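Local coordinates for protein acetyl-CoA acetyltransferase (PDB 3SS6) that probably catalyses the reversible condensation of two acetyl-CoA molecules to acetoacetyl-CoA and free coenzyme A, as a tetrameric enzyme of the thiolase family, at residues I277-S281 with K304-S308; V27-E31 with R62-T68; S184-A188 with N342-L348. One frame throughout, in Å; residues are numbered along the deposited sequence.

Interaction 1. Residues I277-S281 with K304-S308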
loop_
_atom_site.group_PDB
_atom_site.type_symbol
_atom_site.label_atom_id
_atom_site.label_comp_id
_atom_site.label_asym_id
_atom_site.label_seq_id
_atom_site.Cartn_x
_atom_site.Cartn_y
_atom_site.Cartn_z
ATOM N N ILE A 277 -42.700 -19.635 1.845
ATOM C CA ILE A 277 -41.903 -19.682 3.061
ATOM C C ILE A 277 -42.835 -19.973 4.232
ATOM O O ILE A 277 -43.835 -19.272 4.429
ATOM C CB ILE A 277 -41.137 -18.363 3.280
ATOM C CG1 ILE A 277 -40.055 -18.211 2.210
ATOM C CG2 ILE A 277 -40.485 -18.361 4.665
ATOM C CD1 ILE A 277 -39.386 -16.833 2.157
ATOM N N VAL A 278 -42.543 -21.022 5.000
ATOM C CA VAL A 278 -43.381 -21.304 6.167
ATOM C C VAL A 278 -42.769 -20.906 7.510
ATOM O O VAL A 278 -43.482 -20.835 8.506
ATOM C CB VAL A 278 -43.863 -22.771 6.219
ATOM C CG1 VAL A 278 -44.750 -23.085 5.007
ATOM C CG2 VAL A 278 -42.699 -23.719 6.295
ATOM N N GLY A 279 -41.461 -20.642 7.538
ATOM C CA GLY A 279 -40.813 -20.215 8.770
ATOM C C GLY A 279 -39.321 -20.009 8.618
ATOM O O GLY A 279 -38.737 -20.375 7.610
ATOM N N TYR A 280 -38.711 -19.391 9.623
ATOM C CA TYR A 280 -37.265 -19.208 9.651
ATOM C C TYR A 280 -36.832 -19.005 11.083
ATOM O O TYR A 280 -37.638 -18.592 11.927
ATOM C CB TYR A 280 -36.816 -18.022 8.770
ATOM C CG TYR A 280 -37.704 -16.801 8.892
ATOM C CD1 TYR A 280 -37.510 -15.870 9.909
ATOM C CD2 TYR A 280 -38.752 -16.591 8.002
ATOM C CE1 TYR A 280 -38.335 -14.767 10.025
ATOM C CE2 TYR A 280 -39.576 -15.492 8.112
ATOM C CZ TYR A 280 -39.360 -14.578 9.128
ATOM O OH TYR A 280 -40.180 -13.478 9.264
ATOM N N SER A 281 -35.567 -19.304 11.371
ATOM C CA SER A 281 -35.082 -19.225 12.739
ATOM C C SER A 281 -33.592 -18.897 12.798
ATOM O O SER A 281 -32.844 -19.167 11.857
ATOM C CB SER A 281 -35.348 -20.545 13.455
ATOM O OG SER A 281 -34.761 -21.605 12.727
ATOM N N LYS A 304 -41.320 -24.089 15.750
ATOM C CA LYS A 304 -42.138 -22.976 15.287
ATOM C C LYS A 304 -43.111 -23.371 14.186
ATOM O O LYS A 304 -44.253 -22.924 14.182
ATOM C CB LYS A 304 -41.248 -21.822 14.804
ATOM C CG LYS A 304 -40.776 -20.886 15.908
ATOM C CD LYS A 304 -39.382 -20.331 15.623
ATOM C CE LYS A 304 -39.235 -19.871 14.177
ATOM N NZ LYS A 304 -40.098 -18.699 13.869
ATOM N N VAL A 305 -42.663 -24.203 13.250
ATOM C CA VAL A 305 -43.496 -24.579 12.110
ATOM C C VAL A 305 -44.239 -25.886 12.336
ATOM O O VAL A 305 -45.034 -26.308 11.497
ATOM C CB VAL A 305 -42.683 -24.676 10.798
ATOM C CG1 VAL A 305 -41.940 -23.375 10.543
ATOM C CG2 VAL A 305 -41.724 -25.848 10.843
ATOM N N ASP A 306 -43.974 -26.520 13.472
ATOM C CA ASP A 306 -44.672 -27.735 13.854
ATOM C C ASP A 306 -44.393 -28.861 12.861
ATOM O O ASP A 306 -45.301 -29.599 12.462
ATOM C CB ASP A 306 -46.177 -27.470 13.980
ATOM C CG ASP A 306 -46.923 -28.625 14.621
ATOM O OD1 ASP A 306 -46.292 -29.403 15.371
ATOM O OD2 ASP A 306 -48.143 -28.749 14.374
ATOM N N TRP A 307 -43.131 -28.973 12.455
ATOM C CA TRP A 307 -42.669 -30.113 11.676
ATOM C C TRP A 307 -41.813 -30.997 12.562
ATOM O O TRP A 307 -41.144 -30.514 13.479
ATOM C CB TRP A 307 -41.776 -29.681 10.516
ATOM C CG TRP A 307 -42.424 -28.987 9.375
ATOM C CD1 TRP A 307 -43.742 -28.645 9.242
ATOM C CD2 TRP A 307 -41.769 -28.543 8.179
ATOM N NE1 TRP A 307 -43.942 -28.013 8.033
ATOM C CE2 TRP A 307 -42.747 -27.939 7.366
ATOM C CE3 TRP A 307 -40.446 -28.600 7.719
ATOM C CZ2 TRP A 307 -42.445 -27.393 6.122
ATOM C CZ3 TRP A 307 -40.148 -28.047 6.480
ATOM C CH2 TRP A 307 -41.142 -27.450 5.703
ATOM N N SER A 308 -41.814 -32.291 12.271
ATOM C CA SER A 308 -40.775 -33.162 12.780
ATOM C C SER A 308 -39.640 -33.064 11.773
ATOM O O SER A 308 -39.852 -32.703 10.615
ATOM C CB SER A 308 -41.262 -34.603 12.871
ATOM O OG SER A 308 -41.412 -35.163 11.576
HETATM O O HOH W 1 -40.833 -18.310 11.473
#

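Interaction 2. Residues V27-E31 with R62-T68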
loop_
_atom_site.group_PDB
_atom_site.type_symbol
_atom_site.label_atom_id
_atom_site.label_comp_id
_atom_site.label_asym_id
_atom_site.label_seq_id
_atom_site.Cartn_x
_atom_site.Cartn_y
_atom_site.Cartn_z
ATOM N N VAL A 27 -14.585 -9.540 -11.757
ATOM C CA VAL A 27 -15.956 -9.058 -11.666
ATOM C C VAL A 27 -16.202 -8.559 -10.246
ATOM O O VAL A 27 -15.835 -9.248 -9.286
ATOM C CB VAL A 27 -16.950 -10.172 -12.023
ATOM C CG1 VAL A 27 -18.381 -9.691 -11.914
ATOM C CG2 VAL A 27 -16.674 -10.682 -13.450
ATOM N N THR A 28 -16.821 -7.380 -10.112
ATOM C CA THR A 28 -17.149 -6.846 -8.788
ATOM C C THR A 28 -18.484 -7.408 -8.295
ATOM O O THR A 28 -19.240 -8.002 -9.072
ATOM C CB THR A 28 -17.257 -5.301 -8.774
ATOM O OG1 THR A 28 -18.457 -4.887 -9.443
ATOM C CG2 THR A 28 -16.041 -4.654 -9.428
ATOM N N PRO A 29 -18.783 -7.221 -6.998
ATOM C CA PRO A 29 -20.060 -7.769 -6.520
ATOM C C PRO A 29 -21.267 -7.170 -7.235
ATOM O O PRO A 29 -22.210 -7.902 -7.542
ATOM C CB PRO A 29 -20.064 -7.402 -5.023
ATOM C CG PRO A 29 -18.607 -7.334 -4.646
ATOM C CD PRO A 29 -17.948 -6.712 -5.891
ATOM N N VAL A 30 -21.265 -5.864 -7.478
ATOM C CA VAL A 30 -22.381 -5.259 -8.211
ATOM C C VAL A 30 -22.493 -5.850 -9.613
ATOM O O VAL A 30 -23.583 -6.209 -10.050
ATOM C CB VAL A 30 -22.270 -3.718 -8.267
ATOM C CG1 VAL A 30 -23.229 -3.132 -9.320
ATOM C CG2 VAL A 30 -22.555 -3.125 -6.881
ATOM N N GLU A 31 -21.361 -6.005 -10.293
ATOM C CA GLU A 31 -21.380 -6.557 -11.647
ATOM C C GLU A 31 -21.932 -7.973 -11.677
ATOM O O GLU A 31 -22.612 -8.366 -12.628
ATOM C CB GLU A 31 -19.980 -6.515 -12.253
ATOM C CG GLU A 31 -19.512 -5.093 -12.496
ATOM C CD GLU A 31 -18.061 -5.014 -12.908
ATOM O OE1 GLU A 31 -17.319 -5.987 -12.678
ATOM O OE2 GLU A 31 -17.656 -3.965 -13.448
ATOM N N ARG A 62 -17.958 -3.158 -0.180
ATOM C CA ARG A 62 -16.934 -2.270 -0.702
ATOM C C ARG A 62 -17.417 -0.832 -0.671
ATOM O O ARG A 62 -18.538 -0.536 -1.099
ATOM C CB ARG A 62 -16.616 -2.637 -2.144
ATOM C CG ARG A 62 -15.954 -3.994 -2.301
ATOM C CD ARG A 62 -15.925 -4.430 -3.769
ATOM N NE ARG A 62 -15.209 -3.483 -4.628
ATOM C CZ ARG A 62 -14.325 -3.834 -5.561
ATOM N NH1 ARG A 62 -14.048 -5.119 -5.779
ATOM N NH2 ARG A 62 -13.728 -2.902 -6.292
ATOM N N THR A 63 -16.558 0.067 -0.198
ATOM C CA THR A 63 -16.944 1.471 -0.152
ATOM C C THR A 63 -17.034 2.122 -1.532
ATOM O O THR A 63 -17.636 3.200 -1.669
ATOM C CB THR A 63 -16.008 2.283 0.780
ATOM O OG1 THR A 63 -14.657 1.878 0.556
ATOM C CG2 THR A 63 -16.359 1.995 2.229
ATOM N N ASP A 64 -16.459 1.474 -2.547
ATOM C CA ASP A 64 -16.561 1.980 -3.915
ATOM C C ASP A 64 -17.857 1.535 -4.613
ATOM O O ASP A 64 -18.151 1.967 -5.736
ATOM C CB ASP A 64 -15.293 1.690 -4.751
ATOM C CG ASP A 64 -15.103 0.216 -5.092
ATOM O OD1 ASP A 64 -15.874 -0.642 -4.619
ATOM O OD2 ASP A 64 -14.138 -0.086 -5.831
ATOM N N GLU A 65 -18.622 0.709 -3.910
ATOM C CA GLU A 65 -19.919 0.233 -4.357
ATOM C C GLU A 65 -20.761 0.235 -3.081
ATOM O O GLU A 65 -21.269 -0.799 -2.665
ATOM C CB GLU A 65 -19.822 -1.163 -4.967
ATOM C CG GLU A 65 -19.066 -1.188 -6.285
ATOM C CD GLU A 65 -19.111 -2.536 -6.972
ATOM O OE1 GLU A 65 -19.445 -3.535 -6.306
ATOM O OE2 GLU A 65 -18.809 -2.592 -8.181
ATOM N N ALA A 66 -20.919 1.407 -2.481
ATOM C CA ALA A 66 -21.660 1.561 -1.227
ATOM C C ALA A 66 -23.115 1.160 -1.349
ATOM O O ALA A 66 -23.796 1.634 -2.192
ATOM C CB ALA A 66 -21.552 2.950 -0.730
ATOM N N ASN A 67 -23.546 0.317 -0.438
ATOM C CA ASN A 67 -24.893 -0.211 -0.448
ATOM C C ASN A 67 -25.000 -1.051 -1.715
ATOM O O ASN A 67 -25.518 -0.655 -2.686
ATOM C CB ASN A 67 -25.979 0.833 -0.419
ATOM C CG ASN A 67 -27.344 0.213 -0.226
ATOM O OD1 ASN A 67 -27.467 -0.947 -0.327
ATOM N ND2 ASN A 67 -28.330 1.021 0.058
ATOM N N THR A 68 -24.459 -2.248 -1.653
ATOM C CA THR A 68 -24.439 -3.084 -2.811
ATOM C C THR A 68 -25.782 -3.292 -3.468
ATOM O O THR A 68 -25.878 -3.305 -4.646
ATOM C CB THR A 68 -23.936 -4.507 -2.439
ATOM O OG1 THR A 68 -22.845 -4.424 -1.560
ATOM C CG2 THR A 68 -23.578 -5.340 -3.673
#

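Interaction 3. Residues S184-A188 with N342-L348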
loop_
_atom_site.group_PDB
_atom_site.type_symbol
_atom_site.label_atom_id
_atom_site.label_comp_id
_atom_site.label_asym_id
_atom_site.label_seq_id
_atom_site.Cartn_x
_atom_site.Cartn_y
_atom_site.Cartn_z
ATOM N N SER A 184 -19.470 -34.818 -2.202
ATOM C CA SER A 184 -19.852 -33.468 -2.599
ATOM C C SER A 184 -19.483 -33.204 -4.057
ATOM O O SER A 184 -20.303 -32.712 -4.837
ATOM C CB SER A 184 -19.203 -32.434 -1.662
ATOM O OG SER A 184 -19.880 -31.187 -1.730
ATOM N N HIS A 185 -18.261 -33.560 -4.441
ATOM C CA HIS A 185 -17.850 -33.394 -5.832
ATOM C C HIS A 185 -18.615 -34.334 -6.747
ATOM O O HIS A 185 -19.055 -33.940 -7.824
ATOM C CB HIS A 185 -16.353 -33.652 -5.989
ATOM C CG HIS A 185 -15.497 -32.534 -5.491
ATOM N ND1 HIS A 185 -15.045 -31.525 -6.312
ATOM C CD2 HIS A 185 -15.004 -32.266 -4.256
ATOM C CE1 HIS A 185 -14.318 -30.677 -5.605
ATOM N NE2 HIS A 185 -14.275 -31.105 -4.355
ATOM N N THR A 186 -18.762 -35.584 -6.316
ATOM C CA THR A 186 -19.367 -36.605 -7.168
ATOM C C THR A 186 -20.820 -36.272 -7.510
ATOM O O THR A 186 -21.235 -36.360 -8.682
ATOM C CB THR A 186 -19.290 -38.001 -6.525
ATOM O OG1 THR A 186 -17.915 -38.377 -6.352
ATOM C CG2 THR A 186 -19.961 -39.038 -7.426
ATOM N N LEU A 187 -21.592 -35.901 -6.491
ATOM C CA LEU A 187 -22.997 -35.566 -6.690
ATOM C C LEU A 187 -23.164 -34.273 -7.491
ATOM O O LEU A 187 -24.076 -34.171 -8.317
ATOM C CB LEU A 187 -23.741 -35.485 -5.353
ATOM C CG LEU A 187 -23.809 -36.824 -4.608
ATOM C CD1 LEU A 187 -24.557 -36.660 -3.288
ATOM C CD2 LEU A 187 -24.480 -37.897 -5.463
ATOM N N ALA A 188 -22.278 -33.300 -7.265
ATOM C CA ALA A 188 -22.314 -32.059 -8.045
ATOM C C ALA A 188 -22.052 -32.347 -9.523
ATOM O O ALA A 188 -22.793 -31.876 -10.390
ATOM C CB ALA A 188 -21.308 -31.027 -7.497
ATOM N N ASN A 342 -27.362 -32.984 -4.322
ATOM C CA ASN A 342 -26.572 -32.676 -5.516
ATOM C C ASN A 342 -25.247 -32.026 -5.141
ATOM O O ASN A 342 -24.690 -31.243 -5.906
ATOM C CB ASN A 342 -27.354 -31.776 -6.476
ATOM C CG ASN A 342 -28.559 -32.475 -7.072
ATOM O OD1 ASN A 342 -28.482 -33.636 -7.458
ATOM N ND2 ASN A 342 -29.690 -31.778 -7.122
ATOM N N GLY A 343 -24.767 -32.330 -3.941
ATOM C CA GLY A 343 -23.525 -31.755 -3.452
ATOM C C GLY A 343 -23.710 -30.485 -2.636
ATOM O O GLY A 343 -24.818 -29.970 -2.470
ATOM N N SER A 344 -22.609 -29.975 -2.107
ATOM C CA SER A 344 -22.688 -28.733 -1.350
ATOM C C SER A 344 -21.363 -27.993 -1.403
ATOM O O SER A 344 -20.618 -28.129 -2.373
ATOM C CB SER A 344 -23.155 -29.000 0.088
ATOM O OG SER A 344 -23.344 -27.780 0.810
ATOM N N GLY A 345 -21.068 -27.213 -0.364
ATOM C CA GLY A 345 -19.936 -26.301 -0.396
ATOM C C GLY A 345 -18.581 -26.883 -0.748
ATOM O O GLY A 345 -17.753 -26.198 -1.350
ATOM N N VAL A 346 -18.322 -28.130 -0.368
ATOM C CA VAL A 346 -17.012 -28.689 -0.668
ATOM C C VAL A 346 -16.841 -28.877 -2.174
ATOM O O VAL A 346 -15.809 -28.506 -2.749
ATOM C CB VAL A 346 -16.739 -29.990 0.092
ATOM C CG1 VAL A 346 -15.449 -30.632 -0.424
ATOM C CG2 VAL A 346 -16.641 -29.699 1.592
ATOM N N GLY A 347 -17.855 -29.434 -2.821
ATOM C CA GLY A 347 -17.779 -29.617 -4.263
ATOM C C GLY A 347 -18.112 -28.393 -5.109
ATOM O O GLY A 347 -17.476 -28.148 -6.148
ATOM N N LEU A 348 -19.095 -27.622 -4.670
ATOM C CA LEU A 348 -19.617 -26.514 -5.474
ATOM C C LEU A 348 -18.993 -25.167 -5.155
ATOM O O LEU A 348 -19.058 -24.256 -5.977
ATOM C CB LEU A 348 -21.131 -26.399 -5.302
ATOM C CG LEU A 348 -21.945 -27.486 -5.995
ATOM C CD1 LEU A 348 -23.328 -27.550 -5.366
ATOM C CD2 LEU A 348 -22.017 -27.192 -7.507
HETATM O O HOH W 2 -26.543 -35.540 -8.157
#

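Interaction 1. Residues I277-S281 with K304-S308
Val278 meets the end of helix 294-305 with its carbonyl and the loop just after it with a methyl. Its CG2 lies 3.7 Å from Trp307 CZ2, reaching the benzo part of the indole obliquely, the two side chains running at about a right angle. The torsion explains the reach: CG2 sits between the backbone N and the carbonyl carbon, and CG1 turns back beside the N (chi1 -63°). The carbonyl O of Val278 lies 3.6 Å from Val305 CG1. That same methyl rests on the bare CA of Gly279, 3.8 Å away, where the absence of a side chain lets the helix end settle close to strand 275-284, which runs between strands 7-19 and 385-393 of the mixed sheet. Val278 and Gly279 together face Phe390 of strand 385-393, a classic beta bulge. The Tyr280 side chain leaves the strand away from 304-308 and packs on Met99 and Met103 of helix 93-107, where its OH bonds Gln106. Its backbone still faces Lys304: Tyr280 N donates to water 1 at 3.0 Å, and the ammonium group approaches the same water, though that distance is too short to be trusted in detail. The lysine chain, bent at its last three torsions, lies with its end against Tyr280 O, CE being 3.0 Å from that oxygen. At Ser281 the contact thins to CB against Lys304 CE, 4.0 Å apart, while OG bonds Ala297 O. Val305 CG2 lies over one face of the Trp307 ring, toward its rim, and Asp306, with positive phi, turns the chain out of the helix. The chemistry is therefore divided: Val278, Val305 and Trp307 make an apolar part, and a water accepting from Tyr280 N beside the lysine makes a polar one.

Interaction 2. Residues V27-E31 with R62-T68
Glu65 reaches from its loop to the start of helix 29-43 and holds it with both carboxylate oxygens. OE2 accepts from Thr28 OG1 at 2.6 Å through its syn lone pair. Val30 N donates to Glu65 OE1 at 3.2 Å, reaching that oxygen on its syn side but 32° out of the carboxylate plane. The approach is snug: Val30 CG2 also comes to 3.2 Å from Glu65 OE1, and Pro29 CD sits 3.5 Å from that same oxygen. Beside the carboxylate, Pro29 CD packs on Arg62 CD at 3.7 Å, and Thr28 CG2 lies over one face of the guanidinium. Val30 CG2 also touches Thr68 CG2 at the beginning of helix 68-75.

The next shell fixes these groups. Thr28 is the N-cap and forms a capping box with Glu31: its OG1 accepts from Glu31 N, 3.2 Å away, while Glu31 OE1 receives Thr28 N from above the carboxylate plane. Asp64 fixes the orientation of the Arg62 guanidinium, gripped side-on with NE and NH2 each meeting one oxygen in the guanidinium plane; Arg62 NH2 to Asp64 OD2 is 2.9 Å. Asp64 OD2 has a second partner, Lys129 of a second subunit, so the loop is tied into the subunit interface too.

Thr28 OG1 thus gives one bond to Glu65 and receives one from Glu31, and Glu65 supplements the capping box of Thr28 and Glu31. A negative group here should be favoured by the amide N-H groups it and the cap bind, and by the helix dipole, although the nearby Glu31 carboxylate would work against it.

Interaction 3. Residues S184-A188 with N342-L348
Two hydrogen bonds onto one hydroxyl carry the polar side: Ser184 OG accepts from Gly347 N at 2.9 Å and from Ser344 N at 3.0 Å. Its torsion places OG nearly opposite the backbone N (chi1 -161°), which projects it from helix 174-194 into the curve made by the short helix 345-348. The same oxygen also bonds Glu319 OE1, an acceptor that takes Val346 N as well, so a serine and a glutamate share the amides around this turn. A water adds one more link, donating to Leu187 O and to Asn342 OD1.

The ring contact is a CH-pi interaction. Gly347 CA stands 3.7 Å from the centroid of the His185 ring and only 3° off its normal, practically over the centre of that face. His185 ND1 bonds Arg222 N, which should hold the imidazole from rotating away.

Close approach of backbones and small side chains makes up the rest. Ala188 CA lies 3.3 Å from Asn342 O in a CA-H...O contact, Ser184 O is 3.6 Å from Gly343 CA, and Leu187 CB touches Gly343 N. Gly343 and Gly347 have no side chains to hold the two backbones apart: Gly343 CA to Ser184 CA and Gly347 CA to His185 CA are both 4.1 Å. Ala188 CB completes the apolar part against Leu348 CG at 3.9 Å.

The segment 342-348 leads directly into the Gly-His-Pro motif of thiolases, and Asn318 and Glu319, beside Ser344, belong to their Asn-Glu-Ala-Phe motif. Helix 174-194 backs this glycine-rich turn, Ala181 and Ala191 extending the contact along the helix to Val346 and Asn342, and the chain after 345-348 continues into helix 352-370.

In the fold
The three contacts are separate. Interactions 1 and 2 lie on opposite sides of the chain's centre, their centres 34 Å apart, in the C-terminal and N-terminal thiolase regions respectively; interaction 3 joins these regions, its centre 26 Å from that of interaction 1 and 28 Å from that of interaction 2. Interaction 3 is the one beside motifs that build the thiolase active site; the sulfate ion about 5 Å from its Leu187 side chain probably comes from the crystallisation liquor. At interaction 2, Ala66 packs on Gln90 of the second subunit, the residue before that subunit's oxidised Cys91, probably the nucleophile as in other thiolases. At interaction 1 the Tyr280 side chain is about 9 Å from a potassium ion.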